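Protease Do-like 2, chloroplastic (Arabidopsis thaliana, PDB 4FLN) acts as a chloroplast serine protease that makes the primary cut in the photodamaged D1 protein of plant photosystem II. Local coordinates at residues I450-L453 with A454-D458; T287-A290 with S291-L294; V314-R317 with S318-I322. One frame throughout, in Å; residues are numbered along the deposited sequence.

Contact 1 (I450-L453 with A454-D458); sequences IHHL and AHLID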
loop_
_atom_site.group_PDB
_atom_site.type_symbol
_atom_site.label_atom_id
_atom_site.label_comp_id
_atom_site.label_asym_id
_atom_site.label_seq_id
_atom_site.Cartn_x
_atom_site.Cartn_y
_atom_site.Cartn_z
ATOM N N ILE B 450 -3.497 -30.805 29.272
ATOM C CA ILE B 450 -4.948 -30.765 29.136
ATOM C C ILE B 450 -5.637 -32.090 29.481
ATOM O O ILE B 450 -6.821 -32.112 29.798
ATOM C CB ILE B 450 -5.374 -30.289 27.750
ATOM C CG1 ILE B 450 -6.866 -29.943 27.758
ATOM C CG2 ILE B 450 -5.040 -31.341 26.710
ATOM C CD1 ILE B 450 -7.367 -29.393 26.451
ATOM N N HIS B 451 -4.890 -33.187 29.424
ATOM C CA HIS B 451 -5.411 -34.492 29.813
ATOM C C HIS B 451 -5.582 -34.482 31.327
ATOM O O HIS B 451 -6.569 -34.981 31.869
ATOM C CB HIS B 451 -4.420 -35.581 29.396
ATOM C CG HIS B 451 -5.038 -36.929 29.189
ATOM N ND1 HIS B 451 -5.495 -37.709 30.228
ATOM C CD2 HIS B 451 -5.246 -37.649 28.060
ATOM C CE1 HIS B 451 -5.971 -38.844 29.748
ATOM N NE2 HIS B 451 -5.835 -38.831 28.436
ATOM N N HIS B 452 -4.597 -33.900 32.002
ATOM C CA HIS B 452 -4.644 -33.687 33.439
ATOM C C HIS B 452 -5.877 -32.855 33.797
ATOM O O HIS B 452 -6.720 -33.279 34.598
ATOM C CB HIS B 452 -3.377 -32.959 33.885
ATOM C CG HIS B 452 -3.255 -32.804 35.366
ATOM N ND1 HIS B 452 -2.512 -31.799 35.948
ATOM C CD2 HIS B 452 -3.781 -33.523 36.386
ATOM C CE1 HIS B 452 -2.581 -31.908 37.263
ATOM N NE2 HIS B 452 -3.348 -32.944 37.554
ATOM N N LEU B 453 -5.989 -31.672 33.200
ATOM C CA LEU B 453 -7.152 -30.836 33.459
ATOM C C LEU B 453 -8.426 -31.643 33.279
ATOM O O LEU B 453 -9.345 -31.555 34.091
ATOM C CB LEU B 453 -7.183 -29.621 32.540
ATOM C CG LEU B 453 -8.418 -28.748 32.741
ATOM C CD1 LEU B 453 -8.414 -28.151 34.146
ATOM C CD2 LEU B 453 -8.504 -27.658 31.675
ATOM N N ALA B 454 -8.470 -32.436 32.214
ATOM C CA ALA B 454 -9.647 -33.236 31.891
ATOM C C ALA B 454 -9.916 -34.305 32.959
ATOM O O ALA B 454 -11.070 -34.607 33.282
ATOM C CB ALA B 454 -9.491 -33.866 30.519
ATOM N N HIS B 455 -8.844 -34.866 33.508
ATOM C CA HIS B 455 -8.960 -35.831 34.588
ATOM C C HIS B 455 -9.443 -35.178 35.877
ATOM O O HIS B 455 -10.104 -35.814 36.694
ATOM C CB HIS B 455 -7.621 -36.510 34.842
ATOM C CG HIS B 455 -7.633 -37.428 36.023
ATOM N ND1 HIS B 455 -6.920 -37.170 37.175
ATOM C CD2 HIS B 455 -8.284 -38.596 36.238
ATOM C CE1 HIS B 455 -7.124 -38.144 38.044
ATOM N NE2 HIS B 455 -7.948 -39.020 37.500
ATOM N N LEU B 456 -9.100 -33.912 36.065
ATOM C CA LEU B 456 -9.487 -33.205 37.275
ATOM C C LEU B 456 -10.955 -32.806 37.222
ATOM O O LEU B 456 -11.657 -32.873 38.225
ATOM C CB LEU B 456 -8.577 -31.998 37.513
ATOM C CG LEU B 456 -7.138 -32.382 37.882
ATOM C CD1 LEU B 456 -6.244 -31.169 38.057
ATOM C CD2 LEU B 456 -7.141 -33.212 39.144
ATOM N N ILE B 457 -11.424 -32.407 36.047
ATOM C CA ILE B 457 -12.832 -32.082 35.876
ATOM C C ILE B 457 -13.689 -33.291 36.217
ATOM O O ILE B 457 -14.662 -33.180 36.964
ATOM C CB ILE B 457 -13.157 -31.655 34.437
ATOM C CG1 ILE B 457 -12.879 -30.169 34.240
ATOM C CG2 ILE B 457 -14.616 -31.921 34.127
ATOM C CD1 ILE B 457 -11.489 -29.753 34.595
ATOM N N ASP B 458 -13.320 -34.447 35.672
ATOM C CA ASP B 458 -14.099 -35.668 35.868
ATOM C C ASP B 458 -14.069 -36.184 37.314
ATOM O O ASP B 458 -15.042 -36.762 37.794
ATOM C CB ASP B 458 -13.640 -36.764 34.903
ATOM C CG ASP B 458 -13.758 -36.352 33.443
ATOM O OD1 ASP B 458 -14.465 -35.362 33.148
ATOM O OD2 ASP B 458 -13.145 -37.028 32.588
#

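Contact 2 (T287-A290 with S291-L294); sequences TSDA and SKVL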
loop_
_atom_site.group_PDB
_atom_site.type_symbol
_atom_site.label_atom_id
_atom_site.label_comp_id
_atom_site.label_asym_id
_atom_site.label_seq_id
_atom_site.Cartn_x
_atom_site.Cartn_y
_atom_site.Cartn_z
ATOM N N THR B 287 14.342 -31.119 30.293
ATOM C CA THR B 287 13.882 -32.445 29.886
ATOM C C THR B 287 14.950 -33.257 29.183
ATOM O O THR B 287 14.710 -34.407 28.831
ATOM C CB THR B 287 12.613 -32.426 28.991
ATOM O OG1 THR B 287 12.946 -32.002 27.661
ATOM C CG2 THR B 287 11.526 -31.542 29.597
ATOM N N SER B 288 16.128 -32.669 28.997
ATOM C CA SER B 288 17.219 -33.348 28.298
ATOM C C SER B 288 18.226 -33.920 29.298
ATOM O O SER B 288 18.372 -33.396 30.405
ATOM C CB SER B 288 17.918 -32.407 27.322
ATOM O OG SER B 288 18.876 -31.608 27.990
ATOM N N ASP B 289 18.868 -35.027 28.927
ATOM C CA ASP B 289 19.851 -35.672 29.792
ATOM C C ASP B 289 20.988 -34.733 30.179
ATOM O O ASP B 289 21.625 -34.910 31.222
ATOM C CB ASP B 289 20.424 -36.928 29.145
ATOM C CG ASP B 289 21.494 -37.583 30.005
ATOM O OD1 ASP B 289 21.232 -37.820 31.211
ATOM O OD2 ASP B 289 22.599 -37.845 29.470
ATOM N N ALA B 290 21.217 -33.704 29.372
ATOM C CA ALA B 290 22.157 -32.685 29.784
ATOM C C ALA B 290 21.445 -32.071 30.967
ATOM O O ALA B 290 20.358 -32.521 31.330
ATOM C CB ALA B 290 22.331 -31.679 28.694
ATOM N N SER B 291 22.042 -31.087 31.611
ATOM C CA SER B 291 21.417 -30.514 32.807
ATOM C C SER B 291 21.410 -31.488 33.984
ATOM O O SER B 291 21.304 -31.063 35.131
ATOM C CB SER B 291 19.958 -30.142 32.527
ATOM O OG SER B 291 19.102 -31.255 32.742
ATOM N N LYS B 292 21.558 -32.782 33.707
ATOM C CA LYS B 292 21.970 -33.720 34.738
ATOM C C LYS B 292 23.481 -33.868 34.649
ATOM O O LYS B 292 24.114 -34.422 35.534
ATOM C CB LYS B 292 21.280 -35.071 34.564
ATOM C CG LYS B 292 19.825 -35.082 34.996
ATOM C CD LYS B 292 19.190 -36.428 34.707
ATOM C CE LYS B 292 18.575 -37.046 35.956
ATOM N NZ LYS B 292 17.163 -36.617 36.172
ATOM N N VAL B 293 24.044 -33.321 33.579
ATOM C CA VAL B 293 25.423 -33.558 33.177
ATOM C C VAL B 293 26.197 -32.248 33.014
ATOM O O VAL B 293 27.279 -32.101 33.573
ATOM C CB VAL B 293 25.498 -34.366 31.860
ATOM C CG1 VAL B 293 26.926 -34.784 31.582
ATOM C CG2 VAL B 293 24.588 -35.580 31.921
ATOM N N LEU B 294 25.708 -31.371 32.133
ATOM C CA LEU B 294 26.229 -30.005 31.976
ATOM C C LEU B 294 25.659 -28.957 32.958
ATOM O O LEU B 294 24.564 -29.136 33.497
ATOM C CB LEU B 294 26.054 -29.541 30.532
ATOM C CG LEU B 294 26.645 -30.531 29.532
ATOM C CD1 LEU B 294 26.416 -30.068 28.121
ATOM C CD2 LEU B 294 28.123 -30.710 29.796
#

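Contact 3 (V314-R317 with S318-I322); sequences VPFR and SSERI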
loop_
_atom_site.group_PDB
_atom_site.type_symbol
_atom_site.label_atom_id
_atom_site.label_comp_id
_atom_site.label_asym_id
_atom_site.label_seq_id
_atom_site.Cartn_x
_atom_site.Cartn_y
_atom_site.Cartn_z
ATOM N N VAL B 314 33.678 -26.880 13.534
ATOM C CA VAL B 314 34.227 -28.200 13.805
ATOM C C VAL B 314 34.671 -28.839 12.483
ATOM O O VAL B 314 34.039 -28.635 11.453
ATOM C CB VAL B 314 33.149 -29.089 14.464
ATOM C CG1 VAL B 314 32.699 -30.181 13.515
ATOM C CG2 VAL B 314 33.645 -29.681 15.784
ATOM N N PRO B 315 35.782 -29.591 12.500
ATOM C CA PRO B 315 36.263 -30.268 11.288
ATOM C C PRO B 315 35.178 -31.086 10.583
ATOM O O PRO B 315 34.428 -31.828 11.214
ATOM C CB PRO B 315 37.385 -31.183 11.811
ATOM C CG PRO B 315 37.304 -31.122 13.318
ATOM C CD PRO B 315 36.695 -29.797 13.634
ATOM N N PHE B 316 35.106 -30.944 9.267
ATOM C CA PHE B 316 34.006 -31.510 8.505
ATOM C C PHE B 316 34.545 -32.458 7.442
ATOM O O PHE B 316 34.468 -33.679 7.575
ATOM C CB PHE B 316 33.221 -30.359 7.862
ATOM C CG PHE B 316 32.069 -30.796 7.005
ATOM C CD1 PHE B 316 31.521 -32.059 7.139
ATOM C CD2 PHE B 316 31.543 -29.937 6.054
ATOM C CE1 PHE B 316 30.465 -32.452 6.342
ATOM C CE2 PHE B 316 30.495 -30.324 5.251
ATOM C CZ PHE B 316 29.952 -31.581 5.394
ATOM N N ARG B 317 35.095 -31.876 6.387
ATOM C CA ARG B 317 35.776 -32.625 5.343
ATOM C C ARG B 317 37.020 -31.817 4.985
ATOM O O ARG B 317 37.158 -30.667 5.409
ATOM C CB ARG B 317 34.865 -32.891 4.134
ATOM C CG ARG B 317 34.514 -31.662 3.300
ATOM C CD ARG B 317 33.002 -31.516 3.100
ATOM N NE ARG B 317 32.445 -32.455 2.127
ATOM C CZ ARG B 317 31.625 -32.104 1.140
ATOM N NH1 ARG B 317 31.273 -30.839 0.985
ATOM N NH2 ARG B 317 31.157 -33.018 0.304
ATOM N N SER B 318 37.902 -32.394 4.182
ATOM C CA SER B 318 39.316 -32.037 4.204
ATOM C C SER B 318 39.639 -30.537 4.305
ATOM O O SER B 318 40.458 -30.139 5.135
ATOM C CB SER B 318 39.995 -32.637 2.975
ATOM O OG SER B 318 39.058 -33.383 2.210
ATOM N N SER B 319 39.019 -29.711 3.469
ATOM C CA SER B 319 39.281 -28.269 3.504
ATOM C C SER B 319 38.222 -27.478 4.284
ATOM O O SER B 319 38.304 -26.250 4.394
ATOM C CB SER B 319 39.405 -27.721 2.079
ATOM O OG SER B 319 40.340 -26.656 2.017
ATOM N N GLU B 320 37.236 -28.185 4.831
ATOM C CA GLU B 320 36.011 -27.540 5.299
ATOM C C GLU B 320 35.746 -27.646 6.802
ATOM O O GLU B 320 36.208 -28.568 7.472
ATOM C CB GLU B 320 34.805 -28.099 4.533
ATOM C CG GLU B 320 34.989 -28.149 3.019
ATOM C CD GLU B 320 33.714 -28.526 2.270
ATOM O OE1 GLU B 320 33.817 -28.944 1.097
ATOM O OE2 GLU B 320 32.612 -28.402 2.849
ATOM N N ARG B 321 34.980 -26.690 7.317
ATOM C CA ARG B 321 34.479 -26.752 8.685
ATOM C C ARG B 321 32.948 -26.734 8.685
ATOM O O ARG B 321 32.329 -26.383 7.684
ATOM C CB ARG B 321 35.042 -25.608 9.530
ATOM C CG ARG B 321 36.554 -25.649 9.679
ATOM C CD ARG B 321 37.044 -24.780 10.837
ATOM N NE ARG B 321 36.831 -25.378 12.158
ATOM C CZ ARG B 321 37.631 -26.289 12.707
ATOM N NH1 ARG B 321 38.692 -26.728 12.045
ATOM N NH2 ARG B 321 37.374 -26.767 13.916
ATOM N N ILE B 322 32.345 -27.142 9.797
ATOM C CA ILE B 322 30.887 -27.217 9.900
ATOM C C ILE B 322 30.386 -26.874 11.299
ATOM O O ILE B 322 31.021 -27.202 12.307
ATOM C CB ILE B 322 30.359 -28.620 9.535
ATOM C CG1 ILE B 322 28.855 -28.580 9.267
ATOM C CG2 ILE B 322 30.691 -29.623 10.630
ATOM C CD1 ILE B 322 28.469 -27.743 8.064
#

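Contact 1 (I450-L453 with A454-D458)
Helix 450-459 of the C-terminal PDZ domain follows strand 445-446 and precedes strand 464-469 in the chain, and its first two turns meet through two side-chain pairs four residues apart, His452 with Leu456 and Leu453 with Ile457. Backbone hydrogen bonds set the i to i+4 spacing: Ala454 N donates to Ile450 O at 2.9 Å. His455 N does the same to His451 O at 2.8 Å, and Leu456 N to His452 O at 2.9 Å. His452 holds CG anti to its backbone N (chi1 -174°), which swings the imidazole toward the next turn. There CD1 of Leu456 settles over one face of the ring as a CH-pi contact, 3.8 Å from the centroid and 27° off the normal, displaced toward the rim. Leu453 and Ile457 meet at an angle, with Leu453 CD1 3.5 Å from Ile457 CD1; the apolar contact is plain, but the placing of the Ile457 methyl is unsure, because it is modelled too close to Leu453 O. Leu453, Leu456 and Ile457 all touch Phe442 on strand 437-442, while Ile450 and Ala454 rest on Ile373, so that aliphatic side chains fix the helix on the sheet. The ring of Tyr507, near the C-terminal end of the modelled chain, meets those of His451, His452 and His455, and lies nearly parallel to that of His452. Rotation of the His452 ring is probably restrained by the methyl on its face and by ND1, which is hydrogen-bonded to the backbone N of Arg448. Because that nitrogen must act as acceptor from the amide, the pattern is consistent with an imidazole that lacks a proton on ND1.

Contact 2 (T287-A290 with S291-L294)
Asp289 and Val293 lie one beyond the other along an irregular turn, and their side chains are set at a slant to each other. In the aspartate a chi1 of 178° puts the carboxylate beside its own carbonyl carbon and forward, toward Val293, where Asp289 OD2 comes 3.9 Å from Val293 CG2. Val293 meets it with this one branch, CG1 being turned to the far side of the CB. The contact is a van der Waals one, since the polar need of OD2 is met elsewhere, by the backbone N of Val353. Both residues also touch Val352 on strand 346-353, so the pair sits against the edge of the sheet. Lys292 is directed otherwise: its chain bends in its outer half, and NZ remains 6.5 Å from Asp289 OD1, too far for a salt bridge. On the other side of the turn the methyl CB of Ala290 approaches CD1 of Leu294 at 4.4 Å, a loose apolar contact between two buried residues. A backbone hydrogen bond from Lys292 N to Asp289 O at 3.3 Å, an i to i+3 spacing, is doubtful, because Lys292 N is modelled too close to a neighbouring atom. The segment joins strand 279-284 to strand 299-303 in the first PDZ domain, the connection that in many PDZ domains carries a short helix and here forms only non-helical turns.

Contact 3 (V314-R317 with S318-I322)
Arg317 and Glu320 extend their side chains side by side, pointing the same way. Arg317 NH1 forms a salt bridge with Glu320 OE1 at 3.2 Å and a weak hydrogen bond with Glu320 OE2 at 3.3 Å, while the guanidinium and carboxylate planes stand 74° apart, so the pair is not a flat two-pronged one. Arg317 also lays CD over a face of the Phe316 ring, and its NH2 is hydrogen-bonded to Pro146 O. A type I beta turn from Arg317 to Glu320, closed by Glu320 N donating to Arg317 O at 2.5 Å, caps the hairpin of strands 313-315 and 321-323 in the first PDZ domain. Through Pro146 and Leu145 the tip is set against the protease domain; Glu320 packs on Arg104 of a second subunit. Were Arg317 an alanine, the Glu320 carboxylate would probably be left with a long, weak ion pair to Arg147, and Pro146 O would lose this donor. Ile322 N donates to Val314 O at 2.8 Å in a weakly bonded hairpin. Ile322 CG2 meets Val314 CG1 at 3.6 Å, Ile322 CB lies 3.7 Å from Phe316 CB, and Ile322 CG1 sits over one face of the Phe316 ring.

How the contacts relate
Along the chain the order is contact 2, contact 3, contact 1. Contacts 2 and 3 lie in the first PDZ domain, with centres about 28 Å and nearest atoms about 14 Å apart: one is in the connection between strands 279-284 and 299-303, the other on the small hairpin of strands 313-315 and 321-323. Contact 1 belongs to the second PDZ domain, on helix 450-459, its centre about 30 Å from that of contact 2 and about 51 Å from that of contact 3. Contacts 1 and 3 lie on opposite sides of the chain's centre. None of the three touches another. Contact 3 reaches the protease domain and a second subunit, which is consistent with this hairpin helping to place the first PDZ domain in the hexamer.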